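PDB 3MYX: uncharacterized protein PSPTO_0244 from Pseudomonas syringae pv. tomato, which is of unknown function but carries a cupin domain related to those of (S)-ureidoglycine aminohydrolase and EutQ-like proteins. Local coordinates for residues R168-S174 with Y230-A236; I27-F33 with V60-Y65; P176-R182 with P222-T228. All coordinates share one frame; numbering follows the deposited sequence.

Contact 1. Residues R168-S174 with Y230-A236; sequences RIGVWDS and YVRKFYA
Three groups reach Asp173 OD2. The hydroxyl of Tyr230 donates to it, OH to OD2 2.6 Å, on the anti side of the carboxylate and 24° out of its plane; Arg155 adds a salt bridge, and Arg232 a long one, NH1 to OD2 3.5 Å, secondary to its hydrogen bonds to Ala134 O and Arg132 O. With two arginines so near, the carboxylate is probably held ionised.

Backbone pairing is regular and antiparallel, with hydrogen-bonded pairs at Gly170–Tyr235, Trp172–Lys233 and Ser174–Val231. On the Asp173 face, Val171 CG1 lies over the Arg232 guanidinium, 3.7 Å from NE, while Val171 CG2 meets Phe234 CD1. On the other face, Lys233 leaves its backbone with CG between N and the carbonyl carbon (chi1 72°) and then runs extended across Trp172. Its NZ stands 4.0 Å from the centroid of the Trp172 six-membered ring, a cation-pi contact only 14° off the normal; Glu188 takes the same amine in a salt bridge. Gly170 CA makes a CH-pi contact over the Tyr235 ring, 4.0 Å from its centroid, and Tyr235 OH is hydrogen-bonded to Asn158 OD1.

In this antiparallel cupin sheet, strand 154-161 flanks 168-174, and strand 188-192 flanks 231-237.

Contact 2. Residues I27-F33 with V60-Y65; sequences IDAHDPF and VEAYPY
Neither segment is regular where they meet: residues 27-33 curl through a type I beta turn from Asp28 to Asp31, and the loop 60-65 passes alongside, bringing the CA atoms of His30 and Pro64 to 6.3 Å. Tyr65 reaches into the turn and gives its hydroxyl to Asp28, OH to OD1 2.7 Å. The two side chains come from opposite directions, with OD1 near the plane of the ring at its edge, yet the hydroxyl meets the carboxylate from above, 58° out of the carboxylate plane. His30 N reaches the same OD1 from the other face, closing an Asx turn, so one oxygen both braces the turn and holds the tyrosine. With its CG between N and the carbonyl carbon (chi1 63°), Asp28 places OD1 within reach of both His30 N and the Tyr65 hydroxyl.

Asp31 closes a second Asx turn, its OD1 accepting from Phe33 N, while OD2 takes Ile27 N at 2.8 Å; its CB presses on the Tyr65 hydroxyl.

Prolines carry the apolar half. The rings of Pro32 and Pro64 reach toward each other, Pro32 CD to Pro64 CG 3.8 Å. Pro32 CB touches Val60 CG2 at 3.8 Å, and Pro32 CG packs 3.7 Å from Tyr63 CE1. The Tyr63 hydroxyl, bonded to Glu67, lies at the edge of the Phe33 ring.

The loop after strand 23-24 is thus joined to the loop between strands 57-60 and 66-71. Arg37 of strand 37-39 pairs with Asp31, and Phe33 packs on Phe54 and on Ile103 of strand 101-105.

Contact 3. Residues P176-R182 with P222-T228; sequences PYERISR and PCKWTST
Pro176, its CB resting 3.5 Å from Ser227 O, leads into the short, weakly bonded strand 177-178, which pairs with 222-227 in a small antiparallel sheet of the cupin domain. The pairing is interrupted: it shifts by one residue between Glu178 and Arg182, and the chain loops out between.

At Tyr177 the backbone N donates to the Ser227 side chain, N to OG 3.1 Å, while Tyr177 O accepts a nearly straight bond from Ser227 N. With CG between N and the carbonyl carbon (chi1 68°), the Tyr177 ring swings across Trp225 in an offset stack, its centroid 3.9 Å from that of the five-membered ring and the planes 8° apart. Trp225 NE1 lies over the centre of the tyrosine ring and also donates to Ser227 OG, so that hydroxyl ties the tryptophan to the backbone of Tyr177.

Glu178 extends beside Thr226 on the other face. In the Lys224 conformer described, Glu178 OE2 takes Lys224 NZ at 3.2 Å through the anti lone pair in a salt bridge, and the same amine donates a hydrogen bond to Arg179 O from above the carbonyl plane.

Arg179 N binds Trp225 O, and its side chain, extended from CG to NE, runs on toward Cys223. The guanidinium lies over Trp225 N, which is buried without a hydrogen-bonding partner. Arg179 NH1 is shared in plane between Ile180 O and Cys223 O, tying the intervening loop to strand 222-227. Ser181 packs CB against Lys224 CB at 4.0 Å.

Pairing resumes at Arg182. Its N approaches Cys223 O at 3.1 Å from one face of the carbonyl plane, and Arg179 NH1 reaches that oxygen, 2.8 Å away, from the opposite face.

Overall arrangement
Contacts 1 and 3 belong to the same cupin domain and pack against each other. Strand 168-174 leads into 177-178, and 222-227 into 231-237, so contact 3 lies between the two strands of contact 1 in sequence. Their centres are about 16 Å apart, and they meet largely through aromatics: Trp172 CH2 lies 3.8 Å from both Tyr177 OH and Trp225 CH2, and Lys233 and Val231 also pack on Trp225. A 1,2-ethanediol, probably from the crystallisation liquor, sits about 4 Å from the Trp172 side chain; a 1,2-ethanediol also lies about 3 Å from the Thr228 side chain. Contact 2 stands apart beyond the chain's centre, its centre about 27 Å from that of contact 1 and about 36 Å from that of contact 3.

Contact 1. Residues R168-S174 with Y230-A236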
loop_
_atom_site.group_PDB
_atom_site.type_symbol
_atom_site.label_atom_id
_atom_site.label_comp_id
_atom_site.label_asym_id
_atom_site.label_seq_id
_atom_site.Cartn_x
_atom_site.Cartn_y
_atom_site.Cartn_z
ATOM N N ARG A 168 2.547 -2.782 -9.433
ATOM C CA ARG A 168 3.032 -1.493 -9.886
ATOM C C ARG A 168 2.818 -0.561 -8.700
ATOM O O ARG A 168 1.727 -0.514 -8.110
ATOM C CB ARG A 168 2.248 -1.007 -11.109
ATOM C CG ARG A 168 2.586 -1.705 -12.406
ATOM C CD ARG A 168 1.841 -1.038 -13.555
ATOM N NE ARG A 168 0.385 -1.194 -13.463
ATOM C CZ ARG A 168 -0.507 -0.233 -13.169
ATOM N NH1 ARG A 168 -0.158 1.036 -12.908
ATOM N NH2 ARG A 168 -1.794 -0.553 -13.144
ATOM N N ILE A 169 3.873 0.160 -8.349
ATOM C CA ILE A 169 3.915 0.970 -7.131
ATOM C C ILE A 169 4.406 2.366 -7.469
ATOM O O ILE A 169 5.370 2.535 -8.211
ATOM C CB ILE A 169 4.817 0.304 -6.079
ATOM C CG1 ILE A 169 4.223 -1.052 -5.672
ATOM C CG2 ILE A 169 4.998 1.224 -4.878
ATOM C CD1 ILE A 169 5.137 -1.931 -4.820
ATOM N N GLY A 170 3.710 3.380 -6.971
ATOM C CA GLY A 170 4.092 4.723 -7.313
ATOM C C GLY A 170 3.235 5.771 -6.659
ATOM O O GLY A 170 2.697 5.555 -5.571
ATOM N N VAL A 171 3.142 6.908 -7.339
ATOM C CA VAL A 171 2.401 8.053 -6.878
ATOM C C VAL A 171 1.395 8.436 -7.973
ATOM O O VAL A 171 1.712 8.372 -9.165
ATOM C CB VAL A 171 3.337 9.229 -6.520
ATOM C CG1 VAL A 171 2.529 10.493 -6.085
ATOM C CG2 VAL A 171 4.311 8.837 -5.417
ATOM N N TRP A 172 0.176 8.787 -7.544
ATOM C CA TRP A 172 -0.934 9.145 -8.438
ATOM C C TRP A 172 -1.606 10.383 -7.919
ATOM O O TRP A 172 -1.651 10.603 -6.699
ATOM C CB TRP A 172 -1.944 8.018 -8.441
ATOM C CG TRP A 172 -3.282 8.146 -9.129
ATOM C CD1 TRP A 172 -3.579 7.721 -10.368
ATOM C CD2 TRP A 172 -4.517 8.579 -8.546
ATOM N NE1 TRP A 172 -4.922 7.880 -10.622
ATOM C CE2 TRP A 172 -5.520 8.380 -9.498
ATOM C CE3 TRP A 172 -4.874 9.095 -7.297
ATOM C CZ2 TRP A 172 -6.855 8.664 -9.240
ATOM C CZ3 TRP A 172 -6.195 9.376 -7.046
ATOM C CH2 TRP A 172 -7.171 9.140 -8.007
ATOM N N ASP A 173 -2.152 11.192 -8.819
ATOM C CA ASP A 173 -3.037 12.261 -8.392
ATOM C C ASP A 173 -4.214 12.426 -9.325
ATOM O O ASP A 173 -4.245 11.870 -10.419
ATOM C CB ASP A 173 -2.294 13.581 -8.067
ATOM C CG ASP A 173 -1.839 14.410 -9.284
ATOM O OD1 ASP A 173 -2.193 14.152 -10.462
ATOM O OD2 ASP A 173 -1.064 15.376 -9.017
ATOM N N SER A 174 -5.207 13.156 -8.850
ATOM C CA SER A 174 -6.426 13.329 -9.612
ATOM C C SER A 174 -7.187 14.550 -9.156
ATOM O O SER A 174 -7.233 14.863 -7.970
ATOM C CB SER A 174 -7.348 12.113 -9.441
ATOM O OG SER A 174 -8.459 12.172 -10.313
ATOM N N TYR A 230 -8.953 17.586 -4.997
ATOM C CA TYR A 230 -7.736 16.912 -5.401
ATOM C C TYR A 230 -7.318 15.839 -4.413
ATOM O O TYR A 230 -7.394 16.026 -3.189
ATOM C CB TYR A 230 -6.639 17.963 -5.475
ATOM C CG TYR A 230 -5.256 17.474 -5.792
ATOM C CD1 TYR A 230 -4.865 17.233 -7.103
ATOM C CD2 TYR A 230 -4.322 17.301 -4.796
ATOM C CE1 TYR A 230 -3.564 16.843 -7.395
ATOM C CE2 TYR A 230 -3.028 16.917 -5.078
ATOM C CZ TYR A 230 -2.645 16.677 -6.374
ATOM O OH TYR A 230 -1.331 16.321 -6.643
ATOM N N VAL A 231 -6.829 14.724 -4.943
ATOM C CA VAL A 231 -6.244 13.646 -4.153
ATOM C C VAL A 231 -4.900 13.283 -4.739
ATOM O O VAL A 231 -4.741 13.216 -5.952
ATOM C CB VAL A 231 -7.176 12.415 -4.124
ATOM C CG1 VAL A 231 -6.502 11.215 -3.476
ATOM C CG2 VAL A 231 -8.472 12.735 -3.383
ATOM N N ARG A 232 -3.929 13.045 -3.867
ATOM C CA ARG A 232 -2.645 12.478 -4.262
ATOM C C ARG A 232 -2.361 11.318 -3.349
ATOM O O ARG A 232 -2.563 11.439 -2.127
ATOM C CB ARG A 232 -1.555 13.527 -4.172
ATOM C CG ARG A 232 -0.167 13.066 -4.572
ATOM C CD ARG A 232 0.802 14.221 -4.383
ATOM N NE ARG A 232 2.131 13.964 -4.899
ATOM C CZ ARG A 232 2.586 14.270 -6.128
ATOM N NH1 ARG A 232 1.851 14.830 -7.074
ATOM N NH2 ARG A 232 3.806 13.961 -6.407
ATOM N N LYS A 233 -1.886 10.216 -3.909
ATOM C CA LYS A 233 -1.665 9.024 -3.106
ATOM C C LYS A 233 -0.450 8.241 -3.537
ATOM O O LYS A 233 -0.102 8.246 -4.714
ATOM C CB LYS A 233 -2.897 8.113 -3.168
ATOM C CG LYS A 233 -3.101 7.414 -4.480
ATOM C CD LYS A 233 -4.510 6.856 -4.627
ATOM C CE LYS A 233 -4.644 6.034 -5.877
ATOM N NZ LYS A 233 -6.067 5.566 -6.092
ATOM N N PHE A 234 0.157 7.542 -2.573
ATOM C CA PHE A 234 0.983 6.398 -2.880
ATOM C C PHE A 234 0.034 5.258 -3.196
ATOM O O PHE A 234 -1.018 5.108 -2.544
ATOM C CB PHE A 234 1.801 5.962 -1.669
ATOM C CG PHE A 234 2.969 6.837 -1.343
ATOM C CD1 PHE A 234 4.017 6.968 -2.238
ATOM C CD2 PHE A 234 3.092 7.440 -0.090
ATOM C CE1 PHE A 234 5.143 7.726 -1.909
ATOM C CE2 PHE A 234 4.217 8.201 0.233
ATOM C CZ PHE A 234 5.233 8.344 -0.661
ATOM N N TYR A 235 0.419 4.410 -4.145
ATOM C CA TYR A 235 -0.345 3.214 -4.439
ATOM C C TYR A 235 0.549 2.007 -4.647
ATOM O O TYR A 235 1.708 2.131 -5.077
ATOM C CB TYR A 235 -1.218 3.398 -5.673
ATOM C CG TYR A 235 -0.452 3.657 -6.954
ATOM C CD1 TYR A 235 0.048 2.598 -7.725
ATOM C CD2 TYR A 235 -0.191 4.949 -7.379
ATOM C CE1 TYR A 235 0.753 2.832 -8.899
ATOM C CE2 TYR A 235 0.520 5.181 -8.533
ATOM C CZ TYR A 235 0.990 4.141 -9.287
ATOM O OH TYR A 235 1.711 4.454 -10.431
ATOM N N ALA A 236 -0.020 0.847 -4.332
ATOM C CA ALA A 236 0.466 -0.438 -4.823
ATOM C C ALA A 236 -0.746 -1.107 -5.446
ATOM O O ALA A 236 -1.764 -1.269 -4.758
ATOM C CB ALA A 236 1.020 -1.310 -3.691
#

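Contact 2. Residues I27-F33 with V60-Y65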
loop_
_atom_site.group_PDB
_atom_site.type_symbol
_atom_site.label_atom_id
_atom_site.label_comp_id
_atom_site.label_asym_id
_atom_site.label_seq_id
_atom_site.Cartn_x
_atom_site.Cartn_y
_atom_site.Cartn_z
ATOM N N ILE A 27 3.121 -14.541 7.941
ATOM C CA ILE A 27 2.158 -14.783 6.870
ATOM C C ILE A 27 2.264 -16.245 6.408
ATOM O O ILE A 27 1.265 -16.914 6.116
ATOM C CB ILE A 27 2.356 -13.803 5.679
ATOM C CG1 ILE A 27 2.108 -12.343 6.111
ATOM C CG2 ILE A 27 1.440 -14.211 4.495
ATOM C CD1 ILE A 27 2.668 -11.308 5.123
ATOM N N ASP A 28 3.504 -16.709 6.305
ATOM C CA ASP A 28 3.803 -18.082 5.915
ATOM C C ASP A 28 5.164 -18.450 6.498
ATOM O O ASP A 28 5.754 -17.655 7.249
ATOM C CB ASP A 28 3.702 -18.274 4.392
ATOM C CG ASP A 28 4.709 -17.446 3.603
ATOM O OD1 ASP A 28 5.797 -17.139 4.137
ATOM O OD2 ASP A 28 4.397 -17.141 2.423
ATOM N N ALA A 29 5.663 -19.639 6.188
ATOM C CA ALA A 29 6.875 -20.126 6.821
ATOM C C ALA A 29 8.134 -19.399 6.364
ATOM O O ALA A 29 9.193 -19.655 6.910
ATOM C CB ALA A 29 7.026 -21.637 6.592
ATOM N N HIS A 30 8.012 -18.504 5.381
ATOM C CA HIS A 30 9.132 -17.679 4.936
ATOM C C HIS A 30 9.172 -16.280 5.544
ATOM O O HIS A 30 10.160 -15.563 5.356
ATOM C CB HIS A 30 9.112 -17.527 3.411
ATOM C CG HIS A 30 9.254 -18.815 2.687
ATOM N ND1 HIS A 30 10.474 -19.320 2.315
ATOM C CD2 HIS A 30 8.333 -19.701 2.256
ATOM C CE1 HIS A 30 10.295 -20.474 1.691
ATOM N NE2 HIS A 30 9.005 -20.721 1.632
ATOM N N ASP A 31 8.129 -15.869 6.251
ATOM C CA ASP A 31 8.034 -14.471 6.712
ATOM C C ASP A 31 9.132 -14.214 7.746
ATOM O O ASP A 31 9.235 -14.933 8.735
ATOM C CB ASP A 31 6.666 -14.245 7.361
ATOM C CG ASP A 31 6.292 -12.790 7.503
ATOM O OD1 ASP A 31 7.182 -11.907 7.409
ATOM O OD2 ASP A 31 5.088 -12.531 7.740
ATOM N N PRO A 32 9.947 -13.171 7.553
ATOM C CA PRO A 32 10.929 -12.832 8.595
ATOM C C PRO A 32 10.297 -12.206 9.849
ATOM O O PRO A 32 10.960 -12.111 10.885
ATOM C CB PRO A 32 11.856 -11.827 7.899
ATOM C CG PRO A 32 11.180 -11.398 6.715
ATOM C CD PRO A 32 10.085 -12.317 6.357
ATOM N N PHE A 33 9.061 -11.724 9.734
ATOM C CA PHE A 33 8.312 -11.135 10.841
ATOM C C PHE A 33 7.353 -12.174 11.398
ATOM O O PHE A 33 6.954 -13.110 10.713
ATOM C CB PHE A 33 7.585 -9.860 10.407
ATOM C CG PHE A 33 8.521 -8.759 10.016
ATOM C CD1 PHE A 33 9.123 -7.988 10.997
ATOM C CD2 PHE A 33 8.837 -8.511 8.683
ATOM C CE1 PHE A 33 10.018 -6.984 10.657
ATOM C CE2 PHE A 33 9.724 -7.511 8.331
ATOM C CZ PHE A 33 10.323 -6.750 9.317
ATOM N N VAL A 60 17.812 -10.044 6.645
ATOM C CA VAL A 60 17.236 -11.105 5.839
ATOM C C VAL A 60 18.154 -11.344 4.642
ATOM O O VAL A 60 18.479 -10.403 3.912
ATOM C CB VAL A 60 15.833 -10.699 5.353
ATOM C CG1 VAL A 60 15.138 -11.876 4.645
ATOM C CG2 VAL A 60 14.988 -10.182 6.519
ATOM N N GLU A 61 18.592 -12.586 4.434
ATOM C CA GLU A 61 19.539 -12.864 3.353
ATOM C C GLU A 61 18.913 -12.702 1.964
ATOM O O GLU A 61 19.565 -12.193 1.066
ATOM C CB GLU A 61 20.168 -14.254 3.516
ATOM C CG GLU A 61 21.108 -14.689 2.383
ATOM C CD GLU A 61 22.139 -13.640 1.997
ATOM O OE1 GLU A 61 22.563 -12.865 2.884
ATOM O OE2 GLU A 61 22.519 -13.598 0.800
ATOM N N ALA A 62 17.656 -13.126 1.797
ATOM C CA ALA A 62 16.947 -12.997 0.515
ATOM C C ALA A 62 15.489 -12.748 0.842
ATOM O O ALA A 62 14.766 -13.661 1.214
ATOM C CB ALA A 62 17.119 -14.255 -0.328
ATOM N N TYR A 63 15.032 -11.506 0.703
ATOM C CA TYR A 63 13.694 -11.174 1.152
ATOM C C TYR A 63 12.683 -12.019 0.379
ATOM O O TYR A 63 12.787 -12.135 -0.838
ATOM C CB TYR A 63 13.409 -9.667 0.999
ATOM C CG TYR A 63 12.345 -9.224 1.965
ATOM C CD1 TYR A 63 12.639 -9.053 3.318
ATOM C CD2 TYR A 63 11.026 -9.060 1.560
ATOM C CE1 TYR A 63 11.649 -8.715 4.226
ATOM C CE2 TYR A 63 10.025 -8.730 2.482
ATOM C CZ TYR A 63 10.346 -8.551 3.815
ATOM O OH TYR A 63 9.407 -8.232 4.766
ATOM N N PRO A 64 11.717 -12.638 1.074
ATOM C CA PRO A 64 10.932 -13.685 0.421
ATOM C C PRO A 64 9.780 -13.166 -0.434
ATOM O O PRO A 64 9.183 -13.940 -1.177
ATOM C CB PRO A 64 10.380 -14.476 1.597
ATOM C CG PRO A 64 10.299 -13.479 2.699
ATOM C CD PRO A 64 11.519 -12.654 2.532
ATOM N N TYR A 65 9.451 -11.886 -0.286
ATOM C CA TYR A 65 8.305 -11.277 -0.926
ATOM C C TYR A 65 8.751 -10.037 -1.688
ATOM O O TYR A 65 9.835 -9.516 -1.452
ATOM C CB TYR A 65 7.302 -10.827 0.134
ATOM C CG TYR A 65 6.971 -11.819 1.240
ATOM C CD1 TYR A 65 6.852 -13.184 0.987
ATOM C CD2 TYR A 65 6.718 -11.377 2.531
ATOM C CE1 TYR A 65 6.524 -14.083 1.999
ATOM C CE2 TYR A 65 6.386 -12.265 3.531
ATOM C CZ TYR A 65 6.270 -13.606 3.256
ATOM O OH TYR A 65 5.948 -14.463 4.273
#

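Contact 3. Residues P176-R182 with P222-T228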
loop_
_atom_site.group_PDB
_atom_site.type_symbol
_atom_site.label_atom_id
_atom_site.label_comp_id
_atom_site.label_asym_id
_atom_site.label_seq_id
_atom_site.Cartn_x
_atom_site.Cartn_y
_atom_site.Cartn_z
ATOM N N PRO A 176 -11.137 16.129 -8.831
ATOM C CA PRO A 176 -12.265 15.467 -8.171
ATOM C C PRO A 176 -13.087 14.611 -9.113
ATOM O O PRO A 176 -13.254 14.939 -10.285
ATOM C CB PRO A 176 -13.141 16.639 -7.701
ATOM C CG PRO A 176 -12.295 17.819 -7.745
ATOM C CD PRO A 176 -11.226 17.598 -8.748
ATOM N N TYR A 177 -13.618 13.515 -8.598
ATOM C CA TYR A 177 -14.589 12.727 -9.350
ATOM C C TYR A 177 -15.421 11.824 -8.485
ATOM O O TYR A 177 -15.101 11.571 -7.306
ATOM C CB TYR A 177 -13.931 11.907 -10.458
ATOM C CG TYR A 177 -13.033 10.768 -10.017
ATOM C CD1 TYR A 177 -11.705 10.987 -9.678
ATOM C CD2 TYR A 177 -13.505 9.467 -9.970
ATOM C CE1 TYR A 177 -10.864 9.946 -9.327
ATOM C CE2 TYR A 177 -12.682 8.416 -9.632
ATOM C CZ TYR A 177 -11.356 8.657 -9.314
ATOM O OH TYR A 177 -10.505 7.639 -8.962
ATOM N N GLU A 178 -16.506 11.346 -9.090
ATOM C CA GLU A 178 -17.440 10.430 -8.457
ATOM C C GLU A 178 -17.849 9.392 -9.468
ATOM O O GLU A 178 -18.187 9.725 -10.597
ATOM C CB GLU A 178 -18.664 11.196 -7.943
ATOM C CG GLU A 178 -19.683 10.317 -7.186
ATOM C CD GLU A 178 -20.920 11.082 -6.730
ATOM O OE1 GLU A 178 -20.940 12.329 -6.819
ATOM O OE2 GLU A 178 -21.862 10.418 -6.263
ATOM N N ARG A 179 -17.836 8.132 -9.051
ATOM C CA ARG A 179 -18.276 7.030 -9.882
ATOM C C ARG A 179 -19.202 6.129 -9.087
ATOM O O ARG A 179 -19.279 6.211 -7.858
ATOM C CB ARG A 179 -17.068 6.230 -10.376
ATOM C CG ARG A 179 -16.153 5.686 -9.277
ATOM C CD ARG A 179 -15.183 4.655 -9.824
ATOM N NE ARG A 179 -14.338 4.074 -8.779
ATOM C CZ ARG A 179 -14.734 3.155 -7.901
ATOM N NH1 ARG A 179 -15.988 2.688 -7.904
ATOM N NH2 ARG A 179 -13.875 2.702 -6.995
ATOM N N ILE A 180 -19.876 5.238 -9.792
ATOM C CA ILE A 180 -20.735 4.266 -9.144
ATOM C C ILE A 180 -19.922 3.181 -8.470
ATOM O O ILE A 180 -18.742 2.987 -8.756
ATOM C CB ILE A 180 -21.760 3.655 -10.124
ATOM C CG1 ILE A 180 -21.072 2.776 -11.174
ATOM C CG2 ILE A 180 -22.623 4.761 -10.748
ATOM C CD1 ILE A 180 -22.080 2.028 -12.074
ATOM N N SER A 181 -20.547 2.481 -7.545
ATOM C CA SER A 181 -19.906 1.348 -6.896
ATOM C C SER A 181 -19.630 0.244 -7.911
ATOM O O SER A 181 -20.491 -0.090 -8.738
ATOM C CB SER A 181 -20.832 0.814 -5.808
ATOM O OG SER A 181 -20.258 -0.263 -5.101
ATOM N N ARG A 182 -18.421 -0.303 -7.850
ATOM C CA ARG A 182 -17.989 -1.413 -8.692
ATOM C C ARG A 182 -17.084 -2.335 -7.877
ATOM O O ARG A 182 -16.389 -1.869 -6.972
ATOM C CB ARG A 182 -17.196 -0.893 -9.892
ATOM C CG ARG A 182 -17.976 0.024 -10.823
ATOM C CD ARG A 182 -19.007 -0.776 -11.607
ATOM N NE ARG A 182 -18.359 -1.860 -12.337
ATOM C CZ ARG A 182 -18.938 -3.003 -12.694
ATOM N NH1 ARG A 182 -20.204 -3.248 -12.387
ATOM N NH2 ARG A 182 -18.233 -3.914 -13.349
ATOM N N PRO A 222 -16.612 -4.494 -3.496
ATOM C CA PRO A 222 -17.427 -3.399 -4.000
ATOM C C PRO A 222 -17.096 -2.115 -3.276
ATOM O O PRO A 222 -17.012 -2.066 -2.047
ATOM C CB PRO A 222 -18.858 -3.838 -3.688
ATOM C CG PRO A 222 -18.789 -5.323 -3.638
ATOM C CD PRO A 222 -17.449 -5.604 -3.001
ATOM N N CYS A 223 -16.933 -1.072 -4.064
ATOM C CA CYS A 223 -16.436 0.201 -3.597
ATOM C C CYS A 223 -16.967 1.308 -4.515
ATOM O O CYS A 223 -16.722 1.166 -5.712
ATOM C CB CYS A 223 -14.911 0.105 -3.720
ATOM S SG CYS A 223 -13.923 1.427 -3.074
ATOM N N LYS A 224 -17.560 2.360 -3.966
ATOM C CA LYS A 224 -17.841 3.597 -4.672
ATOM C C LYS A 224 -16.788 4.613 -4.254
ATOM O O LYS A 224 -16.463 4.688 -3.094
ATOM C CB LYS A 224 -19.217 4.095 -4.262
ATOM C CG LYS A 224 -19.667 5.348 -4.950
ATOM C CD LYS A 224 -20.923 5.880 -4.305
ATOM C CE LYS A 224 -21.260 7.253 -4.825
ATOM N NZ LYS A 224 -21.481 7.237 -6.293
ATOM N N TRP A 225 -16.262 5.371 -5.214
ATOM C CA TRP A 225 -15.317 6.450 -4.945
ATOM C C TRP A 225 -16.021 7.784 -5.123
ATOM O O TRP A 225 -16.639 8.019 -6.171
ATOM C CB TRP A 225 -14.155 6.373 -5.932
ATOM C CG TRP A 225 -13.214 7.562 -5.939
ATOM C CD1 TRP A 225 -13.498 8.834 -6.355
ATOM C CD2 TRP A 225 -11.836 7.585 -5.526
ATOM N NE1 TRP A 225 -12.395 9.635 -6.228
ATOM C CE2 TRP A 225 -11.358 8.892 -5.746
ATOM C CE3 TRP A 225 -10.949 6.623 -5.027
ATOM C CZ2 TRP A 225 -10.061 9.277 -5.420
ATOM C CZ3 TRP A 225 -9.668 7.012 -4.705
ATOM C CH2 TRP A 225 -9.230 8.318 -4.923
ATOM N N THR A 226 -15.894 8.661 -4.131
ATOM C CA THR A 226 -16.284 10.072 -4.250
ATOM C C THR A 226 -15.201 10.956 -3.672
ATOM O O THR A 226 -14.894 10.887 -2.484
ATOM C CB THR A 226 -17.592 10.396 -3.508
ATOM O OG1 THR A 226 -18.591 9.462 -3.897
ATOM C CG2 THR A 226 -18.060 11.826 -3.857
ATOM N N SER A 227 -14.644 11.816 -4.511
ATOM C CA SER A 227 -13.751 12.868 -4.056
ATOM C C SER A 227 -14.303 14.197 -4.545
ATOM O O SER A 227 -14.739 14.324 -5.687
ATOM C CB SER A 227 -12.321 12.645 -4.541
ATOM O OG SER A 227 -12.232 12.547 -5.951
ATOM N N THR A 228 -14.292 15.185 -3.667
ATOM C CA THR A 228 -14.760 16.524 -4.019
ATOM C C THR A 228 -13.603 17.508 -4.157
ATOM O O THR A 228 -13.817 18.665 -4.455
ATOM C CB THR A 228 -15.784 17.030 -2.975
ATOM O OG1 THR A 228 -15.172 17.030 -1.687
ATOM C CG2 THR A 228 -17.055 16.146 -2.977
#